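Local coordinates for F-actin-capping protein subunit alpha (Dictyostelium discoideum, PDB 4AKR) that caps the fast-growing barbed ends of actin filaments independently of calcium, blocking subunit exchange there without severing the filament, at residues Q113-Y125 against A215-G229. Residues are numbered along the deposited sequence; the frame is centred on the assembly and turned at random.
Sequences QYRAAFDEEATKY and ADAQSTAVNAFKAIG
Phe118 and Phe225 interlock as reciprocal knobs-into-holes where helix 113-125 crosses helix 217-229 at -38°, the axes 8.2 Å apart; both helices pack on the antiparallel sheet of the capping protein alpha subunit. The Phe118 ring enters a hole formed by Thr220, Ala221, Ala224 and Phe225. Ala221 CA makes a CH-pi contact over one of its faces, 3.9 Å from the ring centroid, while Thr220 CG2 meets the ring edge. In return Phe225 sits among Phe118, Glu121, Ala122 and Tyr125, one face lying under the backbone of Glu121 and Ala122 and CZ reaching 3.4 Å from Ala122 CB. Replacing this phenylalanine with alanine is likely to open a gap beneath the turn, leaving Ala122 and Tyr125 CB without their aromatic neighbour. Small residues bring the backbones close farther toward the N-termini: Ala221 CB lies 3.3 Å from Ala117 O, and the Tyr114 ring reaches Ala217, with CE1 3.7 Å from CB. Glu121, its chain bent at chi2 (-56°), lays its carboxylate across Val222 CG2. Tyr125 CG stands anti to its own N (chi1 179°), directing the ring to Gly229, with OH 3.7 Å from Gly229 CA. Beyond this shell, Ile148 and Cys173 of the sheet also touch Phe118. The Tyr125 hydroxyl hydrogen-bonds with Glu232 and with a basic side chain of the other protein chain, and Glu121 OE2 is salt-bridged to Lys124 NZ.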
ATOM      1  N   GLN A 113      11.723  40.061   0.023  1.00 22.08           N
ATOM      2  CA  GLN A 113      10.485  40.632  -0.500  1.00 22.00           C
ATOM      3  C   GLN A 113       9.818  39.665  -1.464  1.00 20.97           C
ATOM      4  O   GLN A 113       8.599  39.670  -1.619  1.00 20.87           O
ATOM      5  CB  GLN A 113      10.736  41.980  -1.191  1.00 23.53           C
ATOM      6  CG  GLN A 113      11.180  43.081  -0.227  1.00 26.30           C
ATOM      7  CD  GLN A 113      11.058  44.485  -0.806  1.00 28.91           C
ATOM      8  OE1 GLN A 113      11.426  45.464  -0.158  1.00 29.92           O
ATOM      9  NE2 GLN A 113      10.530  44.590  -2.026  1.00 29.24           N
ATOM     10  N   TYR A 114      10.623  38.835  -2.116  1.00 20.79           N
ATOM     11  CA  TYR A 114      10.082  37.842  -3.036  1.00 20.02           C
ATOM     12  C   TYR A 114       9.530  36.686  -2.221  1.00 17.04           C
ATOM     13  O   TYR A 114       8.428  36.216  -2.470  1.00 17.32           O
ATOM     14  CB  TYR A 114      11.171  37.356  -4.014  1.00 21.81           C
ATOM     15  CG  TYR A 114      11.389  38.327  -5.152  1.00 23.62           C
ATOM     16  CD1 TYR A 114      10.426  38.480  -6.151  1.00 25.23           C
ATOM     17  CD2 TYR A 114      12.511  39.157  -5.188  1.00 25.41           C
ATOM     18  CE1 TYR A 114      10.568  39.442  -7.158  1.00 26.99           C
ATOM     19  CE2 TYR A 114      12.665  40.121  -6.188  1.00 27.33           C
ATOM     20  CZ  TYR A 114      11.688  40.259  -7.168  1.00 29.50           C
ATOM     21  OH  TYR A 114      11.822  41.221  -8.146  1.00 30.79           O
ATOM     22  N   ARG A 115      10.290  36.240  -1.231  1.00 15.99           N
ATOM     23  CA  ARG A 115       9.833  35.141  -0.406  1.00 16.41           C
ATOM     24  C   ARG A 115       8.517  35.547   0.268  1.00 18.21           C
ATOM     25  O   ARG A 115       7.556  34.779   0.274  1.00 18.19           O
ATOM     26  CB  ARG A 115      10.882  34.795   0.650  1.00 15.84           C
ATOM     27  CG  ARG A 115      10.683  33.425   1.297  1.00 15.68           C
ATOM     28  CD  ARG A 115      11.249  33.396   2.704  1.00 13.28           C
ATOM     29  NE  ARG A 115      10.526  34.335   3.553  1.00 14.42           N
ATOM     30  CZ  ARG A 115       9.298  34.133   4.018  1.00 11.54           C
ATOM     31  NH1 ARG A 115       8.644  33.013   3.739  1.00  9.64           N
ATOM     32  NH2 ARG A 115       8.705  35.079   4.717  1.00 10.77           N
ATOM     33  N   ALA A 116       8.474  36.766   0.813  1.00 17.93           N
ATOM     34  CA  ALA A 116       7.283  37.273   1.506  1.00 17.07           C
ATOM     35  C   ALA A 116       6.081  37.392   0.577  1.00 16.11           C
ATOM     36  O   ALA A 116       4.963  37.061   0.958  1.00 16.39           O
ATOM     37  CB  ALA A 116       7.582  38.632   2.160  1.00 15.98           C
ATOM     38  N   ALA A 117       6.305  37.877  -0.637  1.00 16.33           N
ATOM     39  CA  ALA A 117       5.218  37.987  -1.599  1.00 15.91           C
ATOM     40  C   ALA A 117       4.711  36.584  -1.951  1.00 15.43           C
ATOM     41  O   ALA A 117       3.511  36.387  -2.125  1.00 17.81           O
ATOM     42  CB  ALA A 117       5.688  38.709  -2.844  1.00 17.41           C
ATOM     43  N   PHE A 118       5.609  35.606  -2.054  1.00 14.89           N
ATOM     44  CA  PHE A 118       5.176  34.239  -2.354  1.00 16.47           C
ATOM     45  C   PHE A 118       4.468  33.619  -1.155  1.00 15.63           C
ATOM     46  O   PHE A 118       3.486  32.886  -1.294  1.00 12.63           O
ATOM     47  CB  PHE A 118       6.363  33.344  -2.732  1.00 18.36           C
ATOM     48  CG  PHE A 118       6.737  33.404  -4.190  1.00 19.66           C
ATOM     49  CD1 PHE A 118       7.216  34.585  -4.755  1.00 17.31           C
ATOM     50  CD2 PHE A 118       6.620  32.272  -4.998  1.00 20.97           C
ATOM     51  CE1 PHE A 118       7.574  34.636  -6.109  1.00 17.97           C
ATOM     52  CE2 PHE A 118       6.976  32.312  -6.357  1.00 20.39           C
ATOM     53  CZ  PHE A 118       7.454  33.498  -6.909  1.00 18.22           C
ATOM     54  N   ASP A 119       4.972  33.923   0.033  1.00 17.15           N
ATOM     55  CA  ASP A 119       4.388  33.376   1.247  1.00 18.05           C
ATOM     56  C   ASP A 119       2.913  33.771   1.398  1.00 17.11           C
ATOM     57  O   ASP A 119       2.099  32.943   1.798  1.00 17.03           O
ATOM     58  CB  ASP A 119       5.205  33.821   2.470  1.00 18.89           C
ATOM     59  CG  ASP A 119       5.094  32.848   3.621  1.00 21.34           C
ATOM     60  OD1 ASP A 119       4.197  31.979   3.570  1.00 26.25           O
ATOM     61  OD2 ASP A 119       5.898  32.943   4.574  1.00 21.13           O
ATOM     62  N   GLU A 120       2.562  35.015   1.075  1.00 17.63           N
ATOM     63  CA  GLU A 120       1.159  35.448   1.181  1.00 18.11           C
ATOM     64  C   GLU A 120       0.261  34.570   0.310  1.00 18.13           C
ATOM     65  O   GLU A 120      -0.844  34.192   0.703  1.00 17.29           O
ATOM     66  CB  GLU A 120       0.969  36.903   0.722  1.00 17.32           C
ATOM     67  CG  GLU A 120       1.586  37.990   1.599  1.00 17.56           C
ATOM     68  CD  GLU A 120       1.199  39.403   1.138  1.00 20.26           C
ATOM     69  OE1 GLU A 120       1.153  39.647  -0.095  1.00 18.46           O
ATOM     70  OE2 GLU A 120       0.951  40.275   2.005  1.00 18.30           O
ATOM     71  N   GLU A 121       0.738  34.264  -0.891  1.00 16.72           N
ATOM     72  CA  GLU A 121      -0.031  33.454  -1.821  1.00 15.96           C
ATOM     73  C   GLU A 121      -0.121  31.983  -1.404  1.00 15.60           C
ATOM     74  O   GLU A 121      -1.186  31.367  -1.512  1.00 14.92           O
ATOM     75  CB  GLU A 121       0.563  33.580  -3.230  1.00 15.65           C
ATOM     76  CG  GLU A 121       0.541  35.001  -3.777  1.00 17.19           C
ATOM     77  CD  GLU A 121      -0.858  35.600  -3.772  1.00 19.61           C
ATOM     78  OE1 GLU A 121      -1.784  34.970  -4.340  1.00 20.54           O
ATOM     79  OE2 GLU A 121      -1.034  36.702  -3.203  1.00 18.77           O
ATOM     80  N   ALA A 122       0.984  31.422  -0.923  1.00 14.92           N
ATOM     81  CA  ALA A 122       0.977  30.027  -0.495  1.00 15.15           C
ATOM     82  C   ALA A 122      -0.008  29.841   0.659  1.00 15.95           C
ATOM     83  O   ALA A 122      -0.728  28.843   0.724  1.00 14.19           O
ATOM     84  CB  ALA A 122       2.375  29.600  -0.066  1.00 14.47           C
ATOM     85  N   THR A 123      -0.049  30.818   1.558  1.00 16.12           N
ATOM     86  CA  THR A 123      -0.942  30.757   2.704  1.00 16.29           C
ATOM     87  C   THR A 123      -2.407  30.717   2.266  1.00 17.23           C
ATOM     88  O   THR A 123      -3.148  29.824   2.679  1.00 16.63           O
ATOM     89  CB  THR A 123      -0.696  31.955   3.660  1.00 17.79           C
ATOM     90  OG1 THR A 123       0.672  31.946   4.090  1.00 18.82           O
ATOM     91  CG2 THR A 123      -1.576  31.851   4.885  1.00 18.44           C
ATOM     92  N   LYS A 124      -2.818  31.665   1.427  1.00 16.20           N
ATOM     93  CA  LYS A 124      -4.196  31.704   0.926  1.00 16.47           C
ATOM     94  C   LYS A 124      -4.533  30.455   0.104  1.00 16.33           C
ATOM     95  O   LYS A 124      -5.617  29.885   0.227  1.00 20.00           O
ATOM     96  CB  LYS A 124      -4.419  32.953   0.062  1.00 15.03           C
ATOM     97  CG  LYS A 124      -4.290  34.267   0.830  1.00 18.87           C
ATOM     98  CD  LYS A 124      -4.468  35.507  -0.071  1.00 17.79           C
ATOM     99  CE  LYS A 124      -3.281  35.721  -0.998  1.00 16.23           C
ATOM    100  NZ  LYS A 124      -3.325  37.030  -1.735  1.00 14.55           N
ATOM    101  N   TYR A 125      -3.610  30.043  -0.753  1.00 16.75           N
ATOM    102  CA  TYR A 125      -3.828  28.863  -1.576  1.00 17.35           C
ATOM    103  C   TYR A 125      -4.045  27.652  -0.674  1.00 16.94           C
ATOM    104  O   TYR A 125      -4.963  26.872  -0.875  1.00 17.54           O
ATOM    105  CB  TYR A 125      -2.623  28.623  -2.487  1.00 14.80           C
ATOM    106  CG  TYR A 125      -2.760  27.397  -3.366  1.00 17.20           C
ATOM    107  CD1 TYR A 125      -3.748  27.322  -4.347  1.00 15.66           C
ATOM    108  CD2 TYR A 125      -1.913  26.299  -3.195  1.00 16.51           C
ATOM    109  CE1 TYR A 125      -3.891  26.178  -5.135  1.00 16.72           C
ATOM    110  CE2 TYR A 125      -2.046  25.151  -3.977  1.00 18.66           C
ATOM    111  CZ  TYR A 125      -3.038  25.097  -4.943  1.00 17.28           C
ATOM    112  OH  TYR A 125      -3.185  23.957  -5.696  1.00 18.16           O
ATOM    113  N   ALA A 215       7.939  39.596 -12.900  1.00 25.21           N
ATOM    114  CA  ALA A 215       7.922  41.059 -12.887  1.00 23.26           C
ATOM    115  C   ALA A 215       8.074  41.559 -11.450  1.00 23.98           C
ATOM    116  O   ALA A 215       9.010  41.172 -10.743  1.00 25.10           O
ATOM    117  CB  ALA A 215       6.610  41.564 -13.483  1.00 21.42           C
ATOM    118  N   ASP A 216       7.158  42.427 -11.022  1.00 22.75           N
ATOM    119  CA  ASP A 216       7.186  42.937  -9.659  1.00 22.42           C
ATOM    120  C   ASP A 216       6.816  41.786  -8.714  1.00 21.17           C
ATOM    121  O   ASP A 216       5.931  40.988  -9.017  1.00 20.83           O
ATOM    122  CB  ASP A 216       6.206  44.106  -9.494  1.00 21.36           C
ATOM    123  CG  ASP A 216       4.796  43.759  -9.929  1.00 24.70           C
ATOM    124  OD1 ASP A 216       4.489  43.845 -11.142  1.00 23.56           O
ATOM    125  OD2 ASP A 216       3.991  43.385  -9.049  1.00 24.36           O
ATOM    126  N   ALA A 217       7.513  41.709  -7.583  1.00 21.65           N
ATOM    127  CA  ALA A 217       7.317  40.664  -6.573  1.00 21.69           C
ATOM    128  C   ALA A 217       5.870  40.215  -6.369  1.00 22.84           C
ATOM    129  O   ALA A 217       5.572  39.017  -6.445  1.00 24.00           O
ATOM    130  CB  ALA A 217       7.918  41.116  -5.244  1.00 19.61           C
ATOM    131  N   GLN A 218       4.973  41.164  -6.112  1.00 22.62           N
ATOM    132  CA  GLN A 218       3.563  40.833  -5.906  1.00 21.62           C
ATOM    133  C   GLN A 218       2.989  40.028  -7.074  1.00 21.05           C
ATOM    134  O   GLN A 218       2.337  38.999  -6.867  1.00 20.38           O
ATOM    135  CB  GLN A 218       2.724  42.102  -5.719  1.00 20.96           C
ATOM    136  CG  GLN A 218       2.914  42.829  -4.386  1.00 24.04           C
ATOM    137  CD  GLN A 218       4.122  43.758  -4.367  1.00 24.82           C
ATOM    138  OE1 GLN A 218       4.670  44.119  -5.415  1.00 23.78           O
ATOM    139  NE2 GLN A 218       4.529  44.165  -3.168  1.00 24.24           N
ATOM    140  N   SER A 219       3.230  40.504  -8.293  1.00 19.70           N
ATOM    141  CA  SER A 219       2.736  39.845  -9.507  1.00 20.67           C
ATOM    142  C   SER A 219       3.365  38.477  -9.724  1.00 19.14           C
ATOM    143  O   SER A 219       2.670  37.501  -9.991  1.00 21.05           O
ATOM    144  CB  SER A 219       3.017  40.709 -10.741  1.00 17.84           C
ATOM    145  OG  SER A 219       2.282  41.916 -10.692  1.00 22.84           O
ATOM    146  N   THR A 220       4.688  38.429  -9.624  1.00 19.55           N
ATOM    147  CA  THR A 220       5.447  37.200  -9.807  1.00 18.66           C
ATOM    148  C   THR A 220       4.857  36.092  -8.945  1.00 18.66           C
ATOM    149  O   THR A 220       4.690  34.957  -9.396  1.00 19.35           O
ATOM    150  CB  THR A 220       6.924  37.424  -9.416  1.00 18.33           C
ATOM    151  OG1 THR A 220       7.469  38.471 -10.222  1.00 21.23           O
ATOM    152  CG2 THR A 220       7.739  36.176  -9.631  1.00 21.19           C
ATOM    153  N   ALA A 221       4.528  36.435  -7.704  1.00 17.42           N
ATOM    154  CA  ALA A 221       3.954  35.477  -6.763  1.00 17.12           C
ATOM    155  C   ALA A 221       2.545  35.069  -7.171  1.00 16.88           C
ATOM    156  O   ALA A 221       2.225  33.880  -7.230  1.00 17.90           O
ATOM    157  CB  ALA A 221       3.930  36.076  -5.359  1.00 16.16           C
ATOM    158  N   VAL A 222       1.712  36.063  -7.457  1.00 16.33           N
ATOM    159  CA  VAL A 222       0.331  35.828  -7.843  1.00 17.16           C
ATOM    160  C   VAL A 222       0.221  34.972  -9.094  1.00 19.29           C
ATOM    161  O   VAL A 222      -0.573  34.029  -9.149  1.00 19.42           O
ATOM    162  CB  VAL A 222      -0.413  37.161  -8.083  1.00 17.30           C
ATOM    163  CG1 VAL A 222      -1.770  36.903  -8.723  1.00 14.64           C
ATOM    164  CG2 VAL A 222      -0.597  37.890  -6.756  1.00 18.48           C
ATOM    165  N   ASN A 223       1.024  35.298 -10.100  1.00 19.20           N
ATOM    166  CA  ASN A 223       0.975  34.552 -11.342  1.00 18.08           C
ATOM    167  C   ASN A 223       1.619  33.185 -11.237  1.00 16.57           C
ATOM    168  O   ASN A 223       1.286  32.293 -12.003  1.00 18.15           O
ATOM    169  CB  ASN A 223       1.597  35.377 -12.467  1.00 17.55           C
ATOM    170  CG  ASN A 223       0.845  36.679 -12.694  1.00 18.00           C
ATOM    171  OD1 ASN A 223      -0.382  36.691 -12.736  1.00 19.44           O
ATOM    172  ND2 ASN A 223       1.573  37.778 -12.834  1.00 19.53           N
ATOM    173  N   ALA A 224       2.521  33.005 -10.281  1.00 15.64           N
ATOM    174  CA  ALA A 224       3.164  31.709 -10.122  1.00 15.45           C
ATOM    175  C   ALA A 224       2.139  30.749  -9.526  1.00 15.96           C
ATOM    176  O   ALA A 224       2.056  29.586  -9.919  1.00 15.68           O
ATOM    177  CB  ALA A 224       4.372  31.821  -9.204  1.00 14.56           C
ATOM    178  N   PHE A 225       1.351  31.255  -8.581  1.00 15.15           N
ATOM    179  CA  PHE A 225       0.329  30.450  -7.930  1.00 16.93           C
ATOM    180  C   PHE A 225      -0.883  30.204  -8.804  1.00 17.84           C
ATOM    181  O   PHE A 225      -1.604  29.228  -8.607  1.00 19.08           O
ATOM    182  CB  PHE A 225      -0.066  31.079  -6.593  1.00 17.58           C
ATOM    183  CG  PHE A 225       0.801  30.625  -5.456  1.00 17.88           C
ATOM    184  CD1 PHE A 225       0.497  29.461  -4.759  1.00 17.83           C
ATOM    185  CD2 PHE A 225       1.983  31.297  -5.156  1.00 17.83           C
ATOM    186  CE1 PHE A 225       1.357  28.967  -3.789  1.00 19.10           C
ATOM    187  CE2 PHE A 225       2.851  30.814  -4.188  1.00 17.14           C
ATOM    188  CZ  PHE A 225       2.542  29.645  -3.503  1.00 19.54           C
ATOM    189  N   LYS A 226      -1.111  31.075  -9.778  1.00 18.66           N
ATOM    190  CA  LYS A 226      -2.223  30.861 -10.688  1.00 19.05           C
ATOM    191  C   LYS A 226      -1.839  29.624 -11.504  1.00 19.37           C
ATOM    192  O   LYS A 226      -2.657  28.730 -11.722  1.00 20.48           O
ATOM    193  CB  LYS A 226      -2.412  32.063 -11.616  1.00 19.33           C
ATOM    194  CG  LYS A 226      -3.311  33.146 -11.054  1.00 23.67           C
ATOM    195  CD  LYS A 226      -3.652  34.198 -12.093  1.00 25.11           C
ATOM    196  CE  LYS A 226      -4.622  35.207 -11.523  1.00 27.16           C
ATOM    197  NZ  LYS A 226      -4.854  36.329 -12.471  1.00 28.90           N
ATOM    198  N   ALA A 227      -0.581  29.578 -11.931  1.00 17.27           N
ATOM    199  CA  ALA A 227      -0.072  28.460 -12.716  1.00 17.41           C
ATOM    200  C   ALA A 227      -0.039  27.185 -11.877  1.00 17.79           C
ATOM    201  O   ALA A 227      -0.594  26.158 -12.277  1.00 16.30           O
ATOM    202  CB  ALA A 227       1.323  28.782 -13.234  1.00 16.52           C
ATOM    203  N   ILE A 228       0.615  27.256 -10.715  1.00 17.00           N
ATOM    204  CA  ILE A 228       0.710  26.110  -9.808  1.00 16.76           C
ATOM    205  C   ILE A 228      -0.670  25.549  -9.443  1.00 16.53           C
ATOM    206  O   ILE A 228      -0.863  24.337  -9.429  1.00 16.29           O
ATOM    207  CB  ILE A 228       1.450  26.493  -8.498  1.00 17.10           C
ATOM    208  CG1 ILE A 228       2.946  26.643  -8.765  1.00 18.56           C
ATOM    209  CG2 ILE A 228       1.216  25.445  -7.419  1.00 15.56           C
ATOM    210  CD1 ILE A 228       3.726  27.130  -7.554  1.00 17.48           C
ATOM    211  N   GLY A 229      -1.621  26.433  -9.150  1.00 16.80           N
ATOM    212  CA  GLY A 229      -2.961  26.001  -8.781  1.00 17.85           C
ATOM    213  C   GLY A 229      -3.720  25.318  -9.906  1.00 19.05           C
ATOM    214  O   GLY A 229      -4.549  24.438  -9.669  1.00 15.81           O
TER
HETATM  215  O   HOH W   1      -2.765  33.242  -7.104  1.00 22.17           O
HETATM  216  O   HOH W   2      -6.047  24.357  -7.571  1.00 22.61           O